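Local atomic coordinates of cephalosporin acylase (Bacillus halodurans, PDB entry 2NLZ), a protein that probably acts as an N-terminal nucleophile hydrolase of the gamma-glutamyltranspeptidase family, cleaving amide bonds of cephalosporin-type or gamma-glutamyl substrates. Residues T59-I68 with W199-L208. The protein carries 1 engineered substitution. Numbering follows the deposited sequence.
Sequences TVLEPTSNGI and WRSQGHADTL
The C-terminal end of helix 47-61 and the loop that follows it pack against the start of helix 202-212 and strand residue Trp199, a buried contact within the gamma-glutamyltranspeptidase fold. Val60 meets His204 and Leu208, and Ile68 meets His204, Thr207 and Leu208, His204 lying one turn before the other two. The end methyls of Ile68 and Thr207 meet head-on, with Ile68 CD1 3.6 Å from Thr207 CG2; the same Ile68 methyl lies 3.8 Å from Leu208 CG. Val60 CG1, anti to the backbone N (chi1 174°), approaches Trp199 CZ3 at 4.3 Å, while CG2, beside that N, goes to Leu208 CD1 at 3.9 Å. Val60 O, hydrogen-bonded to Tyr153 OH, comes obliquely to within 3.6 Å of Trp199 CZ3. Pro63 CG adds to the surround of this indole, whose NE1 is bonded to Thr185 O and whose ring also packs edge-to-face with Trp163. Trp199 CH2 in turn lies over one face of the His204 imidazole, offset toward its rim. No direct hydrogen bond joins the two segments; water 1 bridges them instead, donating to Thr59 O at 3.1 Å and lying in the plane of the imidazole, 2.9 Å from His204 NE2. ND1 of His204 shares a hydrogen bond of 2.8 Å with OG of Ser201, the N-cap residue of helix 202-212. Both imidazole nitrogens are thus engaged in a largely apolar setting, which should hold the ring's rotation. Through the water, His204 links the N-terminal turn of its helix to a carbonyl near the end of helix 47-61.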
loop_
_atom_site.group_PDB
_atom_site.type_symbol
_atom_site.label_atom_id
_atom_site.label_comp_id
_atom_site.label_asym_id
_atom_site.label_seq_id
_atom_site.Cartn_x
_atom_site.Cartn_y
_atom_site.Cartn_z
ATOM N N THR D 59 -34.764 13.312 -1.851
ATOM C CA THR D 59 -35.175 14.706 -1.928
ATOM C C THR D 59 -35.129 15.377 -0.555
ATOM O O THR D 59 -34.888 16.576 -0.446
ATOM C CB THR D 59 -36.552 14.795 -2.579
ATOM O OG1 THR D 59 -36.421 15.411 -3.860
ATOM C CG2 THR D 59 -37.531 15.588 -1.736
ATOM N N VAL D 60 -35.317 14.575 0.487
ATOM C CA VAL D 60 -35.291 15.057 1.847
ATOM C C VAL D 60 -33.968 14.717 2.518
ATOM O O VAL D 60 -33.445 15.516 3.295
ATOM C CB VAL D 60 -36.434 14.440 2.666
ATOM C CG1 VAL D 60 -36.319 14.847 4.138
ATOM C CG2 VAL D 60 -37.807 14.819 2.069
ATOM N N LEU D 61 -33.423 13.544 2.191
ATOM C CA LEU D 61 -32.283 12.967 2.914
ATOM C C LEU D 61 -30.921 13.449 2.452
ATOM O O LEU D 61 -29.954 13.437 3.224
ATOM C CB LEU D 61 -32.332 11.446 2.868
ATOM C CG LEU D 61 -33.512 10.823 3.607
ATOM C CD1 LEU D 61 -33.748 9.408 3.122
ATOM C CD2 LEU D 61 -33.273 10.888 5.114
ATOM N N GLU D 62 -30.848 13.878 1.198
ATOM C CA GLU D 62 -29.612 14.444 0.648
ATOM C C GLU D 62 -29.873 15.737 -0.145
ATOM O O GLU D 62 -29.731 15.752 -1.366
ATOM C CB GLU D 62 -28.913 13.407 -0.230
ATOM C CG GLU D 62 -27.464 13.708 -0.523
ATOM C CD GLU D 62 -26.783 12.613 -1.323
ATOM O OE1 GLU D 62 -26.070 12.942 -2.291
ATOM O OE2 GLU D 62 -26.957 11.425 -0.985
ATOM N N PRO D 63 -30.233 16.836 0.554
ATOM C CA PRO D 63 -30.641 18.079 -0.115
ATOM C C PRO D 63 -29.487 18.802 -0.795
ATOM O O PRO D 63 -29.698 19.758 -1.535
ATOM C CB PRO D 63 -31.193 18.938 1.028
ATOM C CG PRO D 63 -31.303 18.011 2.204
ATOM C CD PRO D 63 -30.265 16.982 2.016
ATOM N N THR D 64 -28.277 18.328 -0.553
ATOM C CA THR D 64 -27.100 18.921 -1.139
ATOM C C THR D 64 -26.912 18.488 -2.579
ATOM O O THR D 64 -26.071 19.035 -3.263
ATOM C CB THR D 64 -25.842 18.548 -0.348
ATOM O OG1 THR D 64 -25.734 17.124 -0.260
ATOM C CG2 THR D 64 -25.893 19.134 1.054
ATOM N N SER D 65 -27.694 17.516 -3.041
ATOM C CA SER D 65 -27.499 16.934 -4.373
ATOM C C SER D 65 -28.789 16.852 -5.176
ATOM O O SER D 65 -28.847 16.221 -6.234
ATOM C CB SER D 65 -26.915 15.526 -4.241
ATOM O OG SER D 65 -25.609 15.569 -3.710
ATOM N N ASN D 66 -29.819 17.520 -4.691
ATOM C CA ASN D 66 -31.149 17.107 -5.026
ATOM C C ASN D 66 -32.185 18.118 -4.619
ATOM O O ASN D 66 -31.880 19.054 -3.891
ATOM C CB ASN D 66 -31.417 15.835 -4.244
ATOM C CG ASN D 66 -32.336 14.945 -4.939
ATOM O OD1 ASN D 66 -32.918 14.062 -4.336
ATOM N ND2 ASN D 66 -32.495 15.165 -6.236
ATOM N N GLY D 67 -33.419 17.910 -5.065
ATOM C CA GLY D 67 -34.558 18.696 -4.608
ATOM C C GLY D 67 -35.850 18.240 -5.250
ATOM O O GLY D 67 -35.850 17.446 -6.190
ATOM N N ILE D 68 -36.963 18.743 -4.734
ATOM C CA ILE D 68 -38.261 18.504 -5.350
ATOM C C ILE D 68 -38.314 19.284 -6.657
ATOM O O ILE D 68 -38.969 18.877 -7.612
ATOM C CB ILE D 68 -39.404 18.921 -4.411
ATOM C CG1 ILE D 68 -39.071 18.463 -2.986
ATOM C CG2 ILE D 68 -40.757 18.392 -4.920
ATOM C CD1 ILE D 68 -40.244 18.249 -2.081
ATOM N N TRP D 199 -32.267 17.493 11.366
ATOM C CA TRP D 199 -32.848 18.513 10.513
ATOM C C TRP D 199 -34.179 17.997 10.009
ATOM O O TRP D 199 -34.319 16.807 9.723
ATOM C CB TRP D 199 -31.914 18.842 9.351
ATOM C CG TRP D 199 -32.486 19.810 8.377
ATOM C CD1 TRP D 199 -32.473 21.166 8.473
ATOM C CD2 TRP D 199 -33.165 19.499 7.150
ATOM N NE1 TRP D 199 -33.098 21.723 7.383
ATOM C CE2 TRP D 199 -33.530 20.722 6.554
ATOM C CE3 TRP D 199 -33.494 18.309 6.497
ATOM C CZ2 TRP D 199 -34.211 20.790 5.334
ATOM C CZ3 TRP D 199 -34.168 18.377 5.287
ATOM C CH2 TRP D 199 -34.519 19.610 4.718
ATOM N N ARG D 200 -35.151 18.896 9.919
ATOM C CA ARG D 200 -36.470 18.557 9.427
ATOM C C ARG D 200 -36.984 19.680 8.556
ATOM O O ARG D 200 -36.457 20.786 8.583
ATOM C CB ARG D 200 -37.431 18.303 10.588
ATOM C CG ARG D 200 -37.394 19.370 11.681
ATOM C CD ARG D 200 -38.352 19.048 12.825
ATOM N NE ARG D 200 -39.746 19.008 12.385
ATOM C CZ ARG D 200 -40.545 20.069 12.307
ATOM N NH1 ARG D 200 -40.097 21.275 12.635
ATOM N NH2 ARG D 200 -41.796 19.923 11.895
ATOM N N SER D 201 -38.013 19.387 7.781
ATOM C CA SER D 201 -38.644 20.389 6.963
ATOM C C SER D 201 -40.119 20.063 6.768
ATOM O O SER D 201 -40.473 19.143 6.013
ATOM C CB SER D 201 -37.930 20.498 5.628
ATOM O OG SER D 201 -38.534 21.494 4.836
ATOM N N GLN D 202 -40.970 20.815 7.472
ATOM C CA GLN D 202 -42.419 20.704 7.319
ATOM C C GLN D 202 -42.837 21.058 5.903
ATOM O O GLN D 202 -43.797 20.500 5.380
ATOM C CB GLN D 202 -43.166 21.594 8.317
ATOM C CG GLN D 202 -43.885 20.837 9.431
ATOM C CD GLN D 202 -45.000 19.908 8.932
ATOM O OE1 GLN D 202 -45.524 20.068 7.822
ATOM N NE2 GLN D 202 -45.373 18.937 9.764
ATOM N N GLY D 203 -42.101 21.984 5.296
ATOM C CA GLY D 203 -42.323 22.364 3.917
ATOM C C GLY D 203 -42.248 21.161 2.999
ATOM O O GLY D 203 -43.196 20.877 2.261
ATOM N N HIS D 204 -41.125 20.448 3.069
ATOM C CA HIS D 204 -40.900 19.246 2.269
ATOM C C HIS D 204 -42.007 18.216 2.439
ATOM O O HIS D 204 -42.474 17.642 1.460
ATOM C CB HIS D 204 -39.558 18.610 2.620
ATOM C CG HIS D 204 -38.389 19.237 1.928
ATOM N ND1 HIS D 204 -37.899 20.477 2.271
ATOM C CD2 HIS D 204 -37.600 18.785 0.926
ATOM C CE1 HIS D 204 -36.858 20.761 1.509
ATOM N NE2 HIS D 204 -36.660 19.753 0.680
ATOM N N ALA D 205 -42.427 18.000 3.684
ATOM C CA ALA D 205 -43.527 17.092 3.987
ATOM C C ALA D 205 -44.840 17.496 3.305
ATOM O O ALA D 205 -45.475 16.661 2.649
ATOM C CB ALA D 205 -43.719 16.998 5.474
ATOM N N ASP D 206 -45.223 18.768 3.461
ATOM C CA ASP D 206 -46.471 19.313 2.911
ATOM C C ASP D 206 -46.555 19.151 1.400
ATOM O O ASP D 206 -47.566 18.677 0.861
ATOM C CB ASP D 206 -46.621 20.799 3.272
ATOM C CG ASP D 206 -46.886 21.020 4.754
ATOM O OD1 ASP D 206 -47.327 20.072 5.436
ATOM O OD2 ASP D 206 -46.647 22.148 5.238
ATOM N N THR D 207 -45.480 19.535 0.726
ATOM C CA THR D 207 -45.469 19.500 -0.724
ATOM C C THR D 207 -45.403 18.069 -1.272
ATOM O O THR D 207 -46.044 17.761 -2.282
ATOM C CB THR D 207 -44.381 20.423 -1.320
ATOM O OG1 THR D 207 -44.348 20.270 -2.738
ATOM C CG2 THR D 207 -43.050 20.079 -0.787
ATOM N N LEU D 208 -44.672 17.189 -0.592
ATOM C CA LEU D 208 -44.638 15.791 -1.004
ATOM C C LEU D 208 -46.003 15.156 -0.835
ATOM O O LEU D 208 -46.449 14.411 -1.698
ATOM C CB LEU D 208 -43.580 14.997 -0.251
ATOM C CG LEU D 208 -42.144 15.199 -0.733
ATOM C CD1 LEU D 208 -41.182 14.523 0.227
ATOM C CD2 LEU D 208 -41.920 14.703 -2.162
HETATM O O HOH W 1 -34.404 19.585 -1.140
#